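Local coordinates for protein gingipain R2 Pro-Domain (Porphyromonas gingivalis, PDB 4IEF) that probably keeps the arginine-specific cysteine protease gingipain R2 inactive and assists its folding until the pro-domain is cleaved away, at residues V85-F90 with E168-V173. Sequence-based numbering, arbitrary orientation.
Sequences VVSSKF and EIVVAV
Val-86 and Ser-87 both turn their backbone N-H groups onto one acceptor, Val-170 O: Val-86 N lies 2.9 Å from Val-170 O, and Ser-87 N lies 3.2 Å from Val-170 O. Ser-87 O answers with a short, nearly straight bond from Val-170 N, 2.7 Å with 179° at the hydrogen. Farther along, Lys-89 N binds Glu-168 O, and the CA-H of Ser-88 also leans on that carbonyl.

Apolar contacts lie on both faces. With chi1 at -67°, Val-86 CG1 lies beside the backbone N and anti to the carbonyl carbon, which leaves CG2 between the two; Val-86 CG2 packs 3.7 Å from Val-170 CG1, while Val-86 CG1 meets Ala-172 CB at 3.8 Å. Ser-87 CB rests against Val-170 CB beside them. On the opposite face Val-85 CG2 touches Val-171 CG1 at 4.0 Å; there Ile-169 and Val-171 continue inward onto Phe-151 of strand 144-157.

Among the polar ends, Lys-89 NZ stays 4.9 Å from Glu-168 OE2, too far for a salt bridge, so any attraction is probably weak; the carboxylate pairs through OE1 with Arg-31.

Val-86 and Ser-87 set against the single Val-170 make a classic beta bulge within the antiparallel pairing (171° between the segment axes) of strand 79-93 with strand 162-176 in the pro-domain's large antiparallel sheet.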
loop_
_atom_site.group_PDB
_atom_site.type_symbol
_atom_site.label_atom_id
_atom_site.label_comp_id
_atom_site.label_asym_id
_atom_site.label_seq_id
_atom_site.Cartn_x
_atom_site.Cartn_y
_atom_site.Cartn_z
ATOM N N VAL A 85 29.989 -3.594 12.556
ATOM C CA VAL A 85 30.257 -4.832 11.832
ATOM C C VAL A 85 31.036 -5.716 12.797
ATOM O O VAL A 85 32.185 -5.399 13.121
ATOM C CB VAL A 85 30.993 -4.579 10.489
ATOM C CG1 VAL A 85 31.456 -5.887 9.843
ATOM C CG2 VAL A 85 30.109 -3.788 9.534
ATOM N N VAL A 86 30.393 -6.780 13.312
ATOM C CA VAL A 86 31.046 -7.676 14.275
ATOM C C VAL A 86 31.747 -8.844 13.548
ATOM O O VAL A 86 32.671 -9.441 14.103
ATOM C CB VAL A 86 30.103 -8.172 15.404
ATOM C CG1 VAL A 86 29.701 -7.017 16.318
ATOM C CG2 VAL A 86 28.871 -8.891 14.861
ATOM N N SER A 87 31.322 -9.138 12.308
ATOM C CA SER A 87 31.863 -10.217 11.487
ATOM C C SER A 87 31.675 -9.883 10.001
ATOM O O SER A 87 30.614 -9.391 9.610
ATOM C CB SER A 87 31.187 -11.542 11.844
ATOM O OG SER A 87 31.535 -12.601 10.968
ATOM N N SER A 88 32.725 -10.120 9.192
ATOM C CA SER A 88 32.719 -9.885 7.742
ATOM C C SER A 88 33.707 -10.816 7.040
ATOM O O SER A 88 34.731 -11.190 7.613
ATOM C CB SER A 88 33.028 -8.426 7.411
ATOM O OG SER A 88 34.358 -8.071 7.753
ATOM N N LYS A 89 33.385 -11.188 5.797
ATOM C CA LYS A 89 34.170 -12.091 4.955
ATOM C C LYS A 89 33.994 -11.662 3.503
ATOM O O LYS A 89 32.857 -11.487 3.056
ATOM C CB LYS A 89 33.681 -13.539 5.180
ATOM C CG LYS A 89 34.440 -14.631 4.436
ATOM C CD LYS A 89 33.662 -15.956 4.447
ATOM C CE LYS A 89 33.704 -16.696 5.769
ATOM N NZ LYS A 89 32.686 -17.777 5.828
ATOM N N PHE A 90 35.101 -11.461 2.770
ATOM C CA PHE A 90 34.983 -11.065 1.369
ATOM C C PHE A 90 35.972 -11.808 0.461
ATOM O O PHE A 90 36.986 -12.338 0.921
ATOM C CB PHE A 90 35.121 -9.533 1.185
ATOM C CG PHE A 90 36.506 -8.934 1.305
ATOM C CD1 PHE A 90 37.371 -8.913 0.215
ATOM C CD2 PHE A 90 36.918 -8.327 2.484
ATOM C CE1 PHE A 90 38.646 -8.362 0.326
ATOM C CE2 PHE A 90 38.179 -7.744 2.581
ATOM C CZ PHE A 90 39.038 -7.770 1.504
ATOM N N GLU A 168 29.593 -12.716 3.529
ATOM C CA GLU A 168 28.924 -12.670 4.826
ATOM C C GLU A 168 29.254 -11.378 5.573
ATOM O O GLU A 168 30.406 -10.936 5.580
ATOM C CB GLU A 168 29.278 -13.888 5.688
ATOM C CG GLU A 168 28.426 -14.016 6.938
ATOM C CD GLU A 168 28.895 -15.092 7.891
ATOM O OE1 GLU A 168 28.272 -16.180 7.906
ATOM O OE2 GLU A 168 29.892 -14.859 8.612
ATOM N N ILE A 169 28.221 -10.768 6.175
ATOM C CA ILE A 169 28.306 -9.570 7.015
ATOM C C ILE A 169 27.376 -9.766 8.209
ATOM O O ILE A 169 26.173 -9.961 8.022
ATOM C CB ILE A 169 27.989 -8.216 6.283
ATOM C CG1 ILE A 169 28.815 -8.007 4.990
ATOM C CG2 ILE A 169 28.151 -7.020 7.255
ATOM C CD1 ILE A 169 28.233 -6.936 4.019
ATOM N N VAL A 170 27.924 -9.691 9.430
ATOM C CA VAL A 170 27.129 -9.766 10.652
ATOM C C VAL A 170 27.256 -8.415 11.344
ATOM O O VAL A 170 28.374 -7.969 11.635
ATOM C CB VAL A 170 27.481 -10.951 11.595
ATOM C CG1 VAL A 170 26.552 -10.977 12.806
ATOM C CG2 VAL A 170 27.421 -12.285 10.850
ATOM N N VAL A 171 26.110 -7.752 11.581
ATOM C CA VAL A 171 26.099 -6.448 12.237
ATOM C C VAL A 171 25.383 -6.507 13.590
ATOM O O VAL A 171 24.452 -7.292 13.780
ATOM C CB VAL A 171 25.509 -5.311 11.354
ATOM C CG1 VAL A 171 26.345 -5.091 10.098
ATOM C CG2 VAL A 171 24.035 -5.546 11.005
ATOM N N ALA A 172 25.821 -5.643 14.511
ATOM C CA ALA A 172 25.200 -5.444 15.809
ATOM C C ALA A 172 24.608 -4.030 15.836
ATOM O O ALA A 172 25.341 -3.044 15.681
ATOM C CB ALA A 172 26.223 -5.637 16.926
ATOM N N VAL A 173 23.280 -3.938 15.940
ATOM C CA VAL A 173 22.579 -2.657 16.005
ATOM C C VAL A 173 22.199 -2.452 17.473
ATOM O O VAL A 173 21.383 -3.201 18.015
ATOM C CB VAL A 173 21.381 -2.557 15.022
ATOM C CG1 VAL A 173 20.642 -1.227 15.186
ATOM C CG2 VAL A 173 21.847 -2.737 13.572
#